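Local coordinates for myosin-I heavy chain (Dictyostelium discoideum, PDB 5EJR), which works as an actin-based motor with ATPase activity in early phagocytosis and adhesion, with a MyTH4-FERM unit in its tail, the part in this structure, at residues A[348-356]-A[364-373]; A[303-314]-A[403-414]. One frame throughout, in Å; residues are numbered along the deposited sequence.

Contact 1: residues A[348-356]-A[364-373]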
loop_
_atom_site.group_PDB
_atom_site.type_symbol
_atom_site.label_atom_id
_atom_site.label_comp_id
_atom_site.label_asym_id
_atom_site.label_seq_id
_atom_site.Cartn_x
_atom_site.Cartn_y
_atom_site.Cartn_z
ATOM N N ALA A 348 7.167 11.831 34.212
ATOM C CA ALA A 348 7.174 13.267 33.961
ATOM C C ALA A 348 8.500 13.863 34.440
ATOM O O ALA A 348 9.132 14.554 33.658
ATOM C CB ALA A 348 5.981 13.907 34.660
ATOM N N ALA A 349 9.013 13.455 35.643
ATOM C CA ALA A 349 10.310 13.956 36.156
ATOM C C ALA A 349 11.482 13.666 35.231
ATOM O O ALA A 349 12.285 14.566 34.983
ATOM C CB ALA A 349 10.592 13.452 37.567
ATOM N N ILE A 350 11.559 12.423 34.686
ATOM C CA ILE A 350 12.632 12.033 33.765
ATOM C C ILE A 350 12.547 12.838 32.502
ATOM O O ILE A 350 13.554 13.334 32.034
ATOM C CB ILE A 350 12.592 10.500 33.450
ATOM C CG1 ILE A 350 12.894 9.682 34.692
ATOM C CG2 ILE A 350 13.571 10.156 32.313
ATOM C CD1 ILE A 350 12.461 8.247 34.557
ATOM N N LEU A 351 11.352 12.907 31.902
ATOM C CA LEU A 351 11.146 13.639 30.658
ATOM C C LEU A 351 11.438 15.122 30.790
ATOM O O LEU A 351 11.905 15.733 29.829
ATOM C CB LEU A 351 9.733 13.382 30.083
ATOM C CG LEU A 351 9.423 11.920 29.639
ATOM C CD1 LEU A 351 8.073 11.841 28.995
ATOM C CD2 LEU A 351 10.448 11.409 28.645
ATOM N N ILE A 352 11.197 15.694 31.978
ATOM C CA ILE A 352 11.535 17.116 32.248
ATOM C C ILE A 352 13.078 17.259 32.270
ATOM O O ILE A 352 13.610 18.152 31.617
ATOM C CB ILE A 352 10.852 17.616 33.566
ATOM C CG1 ILE A 352 9.336 17.832 33.323
ATOM C CG2 ILE A 352 11.523 18.930 34.104
ATOM C CD1 ILE A 352 8.485 17.948 34.615
ATOM N N GLN A 353 13.788 16.331 32.923
ATOM C CA GLN A 353 15.257 16.377 32.957
ATOM C C GLN A 353 15.836 16.255 31.535
ATOM O O GLN A 353 16.862 16.884 31.225
ATOM C CB GLN A 353 15.831 15.338 33.934
ATOM C CG GLN A 353 17.289 15.636 34.325
ATOM C CD GLN A 353 17.943 14.625 35.232
ATOM O OE1 GLN A 353 17.296 13.789 35.851
ATOM N NE2 GLN A 353 19.261 14.691 35.350
ATOM N N LEU A 354 15.130 15.532 30.637
ATOM C CA LEU A 354 15.564 15.423 29.245
ATOM C C LEU A 354 15.321 16.733 28.475
ATOM O O LEU A 354 16.119 17.089 27.614
ATOM C CB LEU A 354 14.908 14.221 28.533
ATOM C CG LEU A 354 15.534 12.842 28.815
ATOM C CD1 LEU A 354 14.562 11.701 28.452
ATOM C CD2 LEU A 354 16.817 12.660 28.063
ATOM N N LEU A 355 14.220 17.434 28.748
ATOM C CA LEU A 355 13.942 18.713 28.084
ATOM C C LEU A 355 14.823 19.848 28.647
ATOM O O LEU A 355 15.177 20.769 27.915
ATOM C CB LEU A 355 12.479 19.121 28.310
ATOM C CG LEU A 355 11.416 18.376 27.559
ATOM C CD1 LEU A 355 10.042 18.696 28.150
ATOM C CD2 LEU A 355 11.468 18.726 26.074
ATOM N N TYR A 356 15.117 19.803 29.950
ATOM C CA TYR A 356 15.869 20.847 30.648
ATOM C C TYR A 356 17.081 20.279 31.396
ATOM O O TYR A 356 17.035 20.151 32.617
ATOM C CB TYR A 356 14.915 21.644 31.569
ATOM C CG TYR A 356 13.705 22.172 30.822
ATOM C CD1 TYR A 356 13.813 23.260 29.958
ATOM C CD2 TYR A 356 12.462 21.566 30.954
ATOM C CE1 TYR A 356 12.706 23.740 29.258
ATOM C CE2 TYR A 356 11.357 22.016 30.234
ATOM C CZ TYR A 356 11.474 23.119 29.407
ATOM O OH TYR A 356 10.371 23.578 28.719
ATOM N N LEU A 364 9.277 24.951 37.467
ATOM C CA LEU A 364 8.193 24.062 37.068
ATOM C C LEU A 364 6.881 24.828 36.897
ATOM O O LEU A 364 6.483 25.588 37.780
ATOM C CB LEU A 364 8.062 22.934 38.106
ATOM C CG LEU A 364 7.230 21.712 37.783
ATOM C CD1 LEU A 364 7.657 21.044 36.448
ATOM C CD2 LEU A 364 7.292 20.725 38.938
ATOM N N THR A 365 6.227 24.662 35.744
ATOM C CA THR A 365 4.982 25.388 35.431
ATOM C C THR A 365 3.980 24.428 34.824
ATOM O O THR A 365 4.348 23.289 34.492
ATOM C CB THR A 365 5.280 26.549 34.433
ATOM O OG1 THR A 365 5.649 26.032 33.149
ATOM C CG2 THR A 365 6.335 27.537 34.936
ATOM N N LYS A 366 2.725 24.904 34.613
ATOM C CA LYS A 366 1.668 24.151 33.961
ATOM C C LYS A 366 2.147 23.801 32.570
ATOM O O LYS A 366 1.964 22.670 32.144
ATOM C CB LYS A 366 0.380 24.986 33.831
ATOM C CG LYS A 366 -0.374 25.159 35.135
ATOM C CD LYS A 366 -1.579 26.079 34.957
ATOM C CE LYS A 366 -2.336 26.263 36.255
ATOM N NZ LYS A 366 -3.634 26.967 36.039
ATOM N N GLU A 367 2.803 24.760 31.882
ATOM C CA GLU A 367 3.286 24.598 30.517
ATOM C C GLU A 367 4.345 23.486 30.414
ATOM O O GLU A 367 4.321 22.714 29.456
ATOM C CB GLU A 367 3.762 25.943 29.935
ATOM C CG GLU A 367 2.659 27.005 29.800
ATOM C CD GLU A 367 1.979 27.568 31.049
ATOM O OE1 GLU A 367 2.635 27.685 32.117
ATOM O OE2 GLU A 367 0.771 27.889 30.954
ATOM N N VAL A 368 5.211 23.353 31.431
ATOM C CA VAL A 368 6.217 22.277 31.473
ATOM C C VAL A 368 5.515 20.918 31.660
ATOM O O VAL A 368 5.861 19.965 30.958
ATOM C CB VAL A 368 7.326 22.551 32.535
ATOM C CG1 VAL A 368 8.264 21.354 32.696
ATOM C CG2 VAL A 368 8.130 23.802 32.163
ATOM N N VAL A 369 4.514 20.843 32.562
ATOM C CA VAL A 369 3.754 19.605 32.834
ATOM C C VAL A 369 3.066 19.084 31.553
ATOM O O VAL A 369 3.142 17.880 31.268
ATOM C CB VAL A 369 2.763 19.739 34.020
ATOM C CG1 VAL A 369 1.854 18.504 34.149
ATOM C CG2 VAL A 369 3.508 20.002 35.316
ATOM N N ARG A 370 2.468 20.007 30.757
ATOM C CA ARG A 370 1.808 19.664 29.490
ATOM C C ARG A 370 2.786 19.096 28.435
ATOM O O ARG A 370 2.341 18.479 27.498
ATOM C CB ARG A 370 1.097 20.889 28.903
ATOM C CG ARG A 370 0.011 21.467 29.795
ATOM C CD ARG A 370 -1.070 20.462 30.179
ATOM N NE ARG A 370 -1.777 19.895 29.020
ATOM C CZ ARG A 370 -2.737 20.502 28.328
ATOM N NH1 ARG A 370 -3.074 21.756 28.600
ATOM N NH2 ARG A 370 -3.336 19.875 27.336
ATOM N N GLN A 371 4.091 19.348 28.555
ATOM C CA GLN A 371 5.064 18.825 27.585
ATOM C C GLN A 371 5.427 17.358 27.885
ATOM O O GLN A 371 6.097 16.707 27.064
ATOM C CB GLN A 371 6.340 19.673 27.634
ATOM C CG GLN A 371 6.184 21.148 27.180
ATOM C CD GLN A 371 7.525 21.859 27.294
ATOM O OE1 GLN A 371 8.041 22.144 28.390
ATOM N NE2 GLN A 371 8.169 22.072 26.162
ATOM N N VAL A 372 5.054 16.855 29.065
ATOM C CA VAL A 372 5.497 15.529 29.518
ATOM C C VAL A 372 4.401 14.588 30.048
ATOM O O VAL A 372 4.712 13.424 30.378
ATOM C CB VAL A 372 6.646 15.653 30.565
ATOM C CG1 VAL A 372 7.851 16.362 29.963
ATOM C CG2 VAL A 372 6.174 16.341 31.862
ATOM N N LEU A 373 3.144 15.038 30.119
ATOM C CA LEU A 373 2.083 14.125 30.552
ATOM C C LEU A 373 0.992 14.168 29.514
ATOM O O LEU A 373 0.616 15.278 29.131
ATOM C CB LEU A 373 1.450 14.541 31.881
ATOM C CG LEU A 373 2.098 14.214 33.177
ATOM C CD1 LEU A 373 1.189 14.704 34.304
ATOM C CD2 LEU A 373 2.379 12.673 33.325
HETATM O O HOH W 1 11.032 22.645 25.574
#

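Contact 2: residues A[303-314]-A[403-414]. With EDO (1,2-ethanediol), chain B.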
loop_
_atom_site.group_PDB
_atom_site.type_symbol
_atom_site.label_atom_id
_atom_site.label_comp_id
_atom_site.label_asym_id
_atom_site.label_seq_id
_atom_site.Cartn_x
_atom_site.Cartn_y
_atom_site.Cartn_z
ATOM N N VAL A 303 12.893 -5.557 27.545
ATOM C CA VAL A 303 12.772 -4.218 28.133
ATOM C C VAL A 303 13.012 -4.230 29.669
ATOM O O VAL A 303 13.437 -3.232 30.232
ATOM C CB VAL A 303 11.436 -3.524 27.707
ATOM C CG1 VAL A 303 10.214 -3.996 28.524
ATOM C CG2 VAL A 303 11.579 -2.006 27.737
ATOM N N ASN A 304 12.745 -5.343 30.344
ATOM C CA ASN A 304 12.981 -5.457 31.783
ATOM C C ASN A 304 14.454 -5.469 32.147
ATOM O O ASN A 304 14.798 -5.168 33.304
ATOM C CB ASN A 304 12.253 -6.673 32.365
ATOM C CG ASN A 304 10.751 -6.508 32.299
ATOM O OD1 ASN A 304 10.063 -7.190 31.536
ATOM N ND2 ASN A 304 10.229 -5.510 32.998
ATOM N N LYS A 305 15.339 -5.767 31.151
ATOM C CA LYS A 305 16.800 -5.799 31.358
ATOM C C LYS A 305 17.519 -4.635 30.650
ATOM O O LYS A 305 18.745 -4.644 30.536
ATOM C CB LYS A 305 17.359 -7.157 30.844
ATOM C CG LYS A 305 16.796 -8.335 31.621
ATOM C CD LYS A 305 17.384 -9.652 31.169
ATOM C CE LYS A 305 16.909 -10.786 32.054
ATOM N NZ LYS A 305 17.205 -12.110 31.443
ATOM N N ILE A 306 16.767 -3.660 30.121
ATOM C CA ILE A 306 17.342 -2.559 29.335
ATOM C C ILE A 306 18.526 -1.811 30.035
ATOM O O ILE A 306 19.526 -1.521 29.379
ATOM C CB ILE A 306 16.239 -1.583 28.856
ATOM C CG1 ILE A 306 16.794 -0.562 27.823
ATOM C CG2 ILE A 306 15.505 -0.917 30.013
ATOM C CD1 ILE A 306 15.715 0.364 27.138
ATOM N N LEU A 307 18.413 -1.518 31.338
ATOM C CA LEU A 307 19.447 -0.809 32.065
ATOM C C LEU A 307 20.730 -1.630 32.232
ATOM O O LEU A 307 21.804 -1.046 32.370
ATOM C CB LEU A 307 18.932 -0.311 33.437
ATOM C CG LEU A 307 17.750 0.709 33.365
ATOM C CD1 LEU A 307 17.223 1.032 34.761
ATOM C CD2 LEU A 307 18.196 1.994 32.686
ATOM N N ASP A 308 20.615 -2.958 32.181
ATOM C CA ASP A 308 21.772 -3.837 32.318
ATOM C C ASP A 308 22.220 -4.431 30.989
ATOM O O ASP A 308 23.176 -5.199 30.981
ATOM C CB ASP A 308 21.524 -4.914 33.385
ATOM C CG ASP A 308 21.313 -4.327 34.781
ATOM O OD1 ASP A 308 22.160 -3.526 35.225
ATOM O OD2 ASP A 308 20.293 -4.645 35.407
ATOM N N GLN A 309 21.538 -4.072 29.860
ATOM C CA GLN A 309 21.900 -4.526 28.508
ATOM C C GLN A 309 21.768 -3.350 27.536
ATOM O O GLN A 309 21.202 -3.486 26.436
ATOM C CB GLN A 309 21.015 -5.682 28.043
ATOM C CG GLN A 309 20.864 -6.829 29.022
ATOM C CD GLN A 309 20.045 -7.946 28.424
ATOM O OE1 GLN A 309 19.076 -7.738 27.683
ATOM N NE2 GLN A 309 20.434 -9.169 28.728
ATOM N N GLU A 310 22.316 -2.201 27.937
ATOM C CA GLU A 310 22.211 -0.926 27.199
ATOM C C GLU A 310 22.647 -1.004 25.746
ATOM O O GLU A 310 21.988 -0.398 24.907
ATOM C CB GLU A 310 22.943 0.231 27.923
ATOM C CG GLU A 310 24.461 0.132 27.934
ATOM C CD GLU A 310 25.182 1.019 28.931
ATOM O OE1 GLU A 310 24.943 0.858 30.150
ATOM O OE2 GLU A 310 26.032 1.834 28.497
ATOM N N HIS A 311 23.751 -1.733 25.450
ATOM C CA HIS A 311 24.290 -1.874 24.084
ATOM C C HIS A 311 23.267 -2.416 23.083
ATOM O O HIS A 311 23.314 -2.052 21.911
ATOM C CB HIS A 311 25.554 -2.767 24.071
ATOM C CG HIS A 311 25.339 -4.097 24.709
ATOM N ND1 HIS A 311 25.448 -4.262 26.075
ATOM C CD2 HIS A 311 25.171 -5.305 24.135
ATOM C CE1 HIS A 311 25.295 -5.559 26.286
ATOM N NE2 HIS A 311 25.120 -6.219 25.153
ATOM N N LEU A 312 22.360 -3.291 23.523
ATOM C CA LEU A 312 21.346 -3.855 22.630
ATOM C C LEU A 312 20.421 -2.759 22.105
ATOM O O LEU A 312 19.798 -2.905 21.050
ATOM C CB LEU A 312 20.535 -4.978 23.327
ATOM C CG LEU A 312 21.347 -6.167 23.840
ATOM C CD1 LEU A 312 20.456 -7.143 24.600
ATOM C CD2 LEU A 312 22.125 -6.899 22.641
ATOM N N TRP A 313 20.331 -1.667 22.858
ATOM C CA TRP A 313 19.436 -0.575 22.492
ATOM C C TRP A 313 20.189 0.641 21.942
ATOM O O TRP A 313 19.676 1.323 21.068
ATOM C CB TRP A 313 18.668 -0.167 23.756
ATOM C CG TRP A 313 17.818 -1.266 24.313
ATOM C CD1 TRP A 313 18.233 -2.335 25.059
ATOM C CD2 TRP A 313 16.411 -1.430 24.123
ATOM N NE1 TRP A 313 17.161 -3.143 25.363
ATOM C CE2 TRP A 313 16.019 -2.573 24.862
ATOM C CE3 TRP A 313 15.415 -0.660 23.481
ATOM C CZ2 TRP A 313 14.681 -2.986 24.949
ATOM C CZ3 TRP A 313 14.099 -1.087 23.548
ATOM C CH2 TRP A 313 13.742 -2.230 24.288
ATOM N N THR A 314 21.381 0.929 22.479
ATOM C CA THR A 314 22.108 2.139 22.112
ATOM C C THR A 314 23.236 1.982 21.059
ATOM O O THR A 314 23.641 3.012 20.524
ATOM C CB THR A 314 22.655 2.795 23.365
ATOM O OG1 THR A 314 23.622 1.911 23.887
ATOM C CG2 THR A 314 21.548 3.160 24.414
ATOM N N GLU A 403 21.352 9.992 27.356
ATOM C CA GLU A 403 21.147 8.595 26.960
ATOM C C GLU A 403 20.598 7.745 28.114
ATOM O O GLU A 403 19.710 6.914 27.897
ATOM C CB GLU A 403 22.470 7.972 26.487
ATOM C CG GLU A 403 22.270 6.566 25.969
ATOM C CD GLU A 403 23.478 6.054 25.231
ATOM O OE1 GLU A 403 23.593 6.351 24.021
ATOM O OE2 GLU A 403 24.292 5.339 25.854
ATOM N N TYR A 404 21.157 7.915 29.312
ATOM C CA TYR A 404 20.720 7.110 30.451
ATOM C C TYR A 404 19.294 7.436 30.881
ATOM O O TYR A 404 18.574 6.540 31.327
ATOM C CB TYR A 404 21.705 7.187 31.611
ATOM C CG TYR A 404 21.417 6.190 32.700
ATOM C CD1 TYR A 404 21.765 4.845 32.557
ATOM C CD2 TYR A 404 20.741 6.569 33.856
ATOM C CE1 TYR A 404 21.481 3.916 33.559
ATOM C CE2 TYR A 404 20.471 5.657 34.869
ATOM C CZ TYR A 404 20.821 4.330 34.710
ATOM O OH TYR A 404 20.505 3.451 35.714
ATOM N N LEU A 405 18.880 8.707 30.730
ATOM C CA LEU A 405 17.515 9.129 31.042
ATOM C C LEU A 405 16.512 8.516 30.033
ATOM O O LEU A 405 15.416 8.119 30.415
ATOM C CB LEU A 405 17.414 10.654 31.040
ATOM C CG LEU A 405 18.077 11.430 32.204
ATOM C CD1 LEU A 405 18.148 12.933 31.856
ATOM C CD2 LEU A 405 17.339 11.205 33.548
ATOM N N LYS A 406 16.908 8.395 28.777
ATOM C CA LYS A 406 16.072 7.804 27.740
ATOM C C LYS A 406 15.860 6.293 28.023
ATOM O O LYS A 406 14.727 5.809 27.938
ATOM C CB LYS A 406 16.650 8.081 26.335
ATOM C CG LYS A 406 16.634 9.579 25.937
ATOM C CD LYS A 406 17.346 9.817 24.623
ATOM C CE LYS A 406 17.623 11.280 24.397
ATOM N NZ LYS A 406 18.260 11.521 23.087
ATOM N N LEU A 407 16.916 5.612 28.514
ATOM C CA LEU A 407 16.855 4.190 28.876
ATOM C C LEU A 407 15.974 3.983 30.099
ATOM O O LEU A 407 15.233 3.005 30.149
ATOM C CB LEU A 407 18.277 3.628 29.151
ATOM C CG LEU A 407 19.223 3.512 27.949
ATOM C CD1 LEU A 407 20.671 3.314 28.396
ATOM C CD2 LEU A 407 18.844 2.361 27.068
ATOM N N MET A 408 16.038 4.921 31.074
ATOM C CA MET A 408 15.258 4.898 32.316
ATOM C C MET A 408 13.779 5.083 31.957
ATOM O O MET A 408 12.920 4.422 32.530
ATOM C CB MET A 408 15.680 6.065 33.236
ATOM C CG MET A 408 16.913 5.822 34.059
ATOM S SD MET A 408 17.372 7.316 35.019
ATOM C CE MET A 408 16.071 7.344 36.258
ATOM N N PHE A 409 13.495 6.031 31.057
ATOM C CA PHE A 409 12.124 6.289 30.594
ATOM C C PHE A 409 11.561 5.015 29.926
ATOM O O PHE A 409 10.493 4.553 30.304
ATOM C CB PHE A 409 12.109 7.473 29.615
ATOM C CG PHE A 409 10.823 7.607 28.825
ATOM C CD1 PHE A 409 9.619 7.901 29.462
ATOM C CD2 PHE A 409 10.804 7.372 27.454
ATOM C CE1 PHE A 409 8.430 8.013 28.727
ATOM C CE2 PHE A 409 9.615 7.474 26.727
ATOM C CZ PHE A 409 8.434 7.776 27.373
ATOM N N ILE A 410 12.326 4.413 28.986
ATOM C CA ILE A 410 11.871 3.187 28.324
ATOM C C ILE A 410 11.677 2.055 29.335
ATOM O O ILE A 410 10.683 1.365 29.255
ATOM C CB ILE A 410 12.784 2.776 27.143
ATOM C CG1 ILE A 410 12.809 3.901 26.069
ATOM C CG2 ILE A 410 12.310 1.440 26.562
ATOM C CD1 ILE A 410 14.040 3.956 25.140
ATOM N N ASN A 411 12.586 1.910 30.296
ATOM C CA ASN A 411 12.472 0.876 31.326
ATOM C C ASN A 411 11.169 1.023 32.119
ATOM O O ASN A 411 10.477 0.048 32.379
ATOM C CB ASN A 411 13.686 0.910 32.277
ATOM C CG ASN A 411 13.600 -0.157 33.357
ATOM O OD1 ASN A 411 13.507 -1.375 33.106
ATOM N ND2 ASN A 411 13.539 0.290 34.572
ATOM N N LEU A 412 10.848 2.252 32.511
ATOM C CA LEU A 412 9.626 2.504 33.280
ATOM C C LEU A 412 8.363 2.220 32.497
ATOM O O LEU A 412 7.512 1.505 32.990
ATOM C CB LEU A 412 9.651 3.916 33.839
ATOM C CG LEU A 412 10.479 3.961 35.095
ATOM C CD1 LEU A 412 11.059 5.314 35.303
ATOM C CD2 LEU A 412 9.667 3.481 36.299
ATOM N N ILE A 413 8.246 2.748 31.280
ATOM C CA ILE A 413 7.115 2.467 30.393
ATOM C C ILE A 413 6.995 0.953 30.144
ATOM O O ILE A 413 5.922 0.371 30.323
ATOM C CB ILE A 413 7.289 3.209 29.042
ATOM C CG1 ILE A 413 7.119 4.726 29.219
ATOM C CG2 ILE A 413 6.312 2.653 27.954
ATOM C CD1 ILE A 413 5.725 5.232 29.654
ATOM N N GLY A 414 8.108 0.355 29.736
ATOM C CA GLY A 414 8.188 -1.050 29.360
ATOM C C GLY A 414 7.773 -2.026 30.431
ATOM O O GLY A 414 7.010 -2.937 30.142
HETATM C C1 EDO B . 9.427 -6.164 25.537
HETATM O O1 EDO B . 10.431 -6.669 26.392
HETATM C C2 EDO B . 10.070 -5.894 24.173
HETATM O O2 EDO B . 11.242 -5.085 24.381
HETATM O O HOH W 2 16.485 -2.686 33.226
HETATM O O HOH W 3 12.821 -3.236 34.978
#

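Contact 1: residues A[348-356]-A[364-373]
The phenol of Tyr356 meets the amide of Gln371 at its edge: Gln371 OE1 lies in the plane of the ring, and the ring and amide planes are turned 53° apart. Tyr356 OH donates to Gln371 OE1 over 2.8 Å, arriving in the carbonyl plane on a lone pair with a C=O...donor angle of 125°. A water closes a small circuit beside this bond, accepting from Gln371 NE2 at 3.0 Å and donating weakly to Tyr356 OH. With OE1 accepting from the phenol and NE2 donating to the water, the amide is probably held in this rotation. Val368 CG1 approaches the same ring obliquely, 4.0 Å from Tyr356 CE2.

Beyond this polar pair the contact is aliphatic and centres on Val372, whose two methyls divide the work. CG1 stands anti to the carbonyl carbon (chi1 -60°) and reaches Leu351 CB at 3.5 Å, with Leu355 CD1 next to it. CG2 of Val372, between its backbone N and carbonyl carbon, rests 3.7 Å from Ala348 CB and also touches Ile352 CG1. Ile352 crosses Val368 and Leu364 at about a right angle: its CG1 lies 3.7 Å from Val368 CG1, and its CD1 goes on to Leu364 CD1. Thr365 OG1 caps the start of helix 366-370 by accepting from Val368 N.

The segments lie on two consecutive helices (341-355 and 366-370) of the helical lobe of the FERM domain, joined through a connection without helix or strand. Helix 383-394 packs on Ala348 and Ile352 through Ile390, and on Leu373 through Trp386. From helix 317-332, Trp331 NE1 and Arg328 NH2 bond to the carbonyl oxygens of Val372 and Gln371, while helix 402-416 adjoins Leu351 through Phe409.

Contact 2: residues A[303-314]-A[403-414]
Ile306 extends CG1 opposite its backbone N (chi1 -170°), which carries CD1 to 3.6 Å from Ile410 CG2 and leaves CG2 against Asn411 CB at 3.4 Å. Asn411 has CG anti to its own N (chi1 -180°), and its OD1 faces two bridging waters. Each donates to Asn411 OD1 and to Asn304 O; one also accepts from Leu307 N. These waters link the polar groups of the two segments where no direct bond does.

Ile306 CD1 also sits 3.5 Å above the centre of one face of the Trp313 indole. Leu407 CD2 touches Ile306 CG1 at 3.6 Å, and Leu307 CD2 touches both Leu407 CB and Tyr404 CE1. Thr314 CG2 rests 3.6 Å from Glu403 CD. With an alanine at Glu403, the carboxylate that lies over Thr314 would be gone, and a gap would probably open beside the CB and CG2 of Thr314.

At Gly414 a side chain would collide with Val303 CG2, so glycine permits the close approach. Val303 N donates to a 1,2-ethanediol, probably from the crystallisation liquor. Topologically, the segment following the ubiquitin-like lobe packs along the last helix before the PH-like lobe, consistent with closing a FERM domain's helical central lobe.

How the contacts relate
Contact 1 is nested along the chain inside the 88-residue excursion that contact 2 closes, more than half of it helix. Their centres lie about 20 Å apart, yet they touch directly through helices 341-355 and 402-416. Ile350 CD1 meets Leu412 CD1 at 3.3 Å, and Leu354 CD2 packs 3.6 Å from Leu405 CB; both residues of helix 402-416 point away from 303-314. Helix 402-416 thus carries 303-314 on one side and helix 341-355, the first half of contact 1, on another. Helix 317-332 is a second common neighbour, placing Trp331 against Leu351 in contact 1 and against Ile413 in contact 2. The 1,2-ethanediol belongs to contact 2, where Lys442 and the Asp301 carbonyl also bind it.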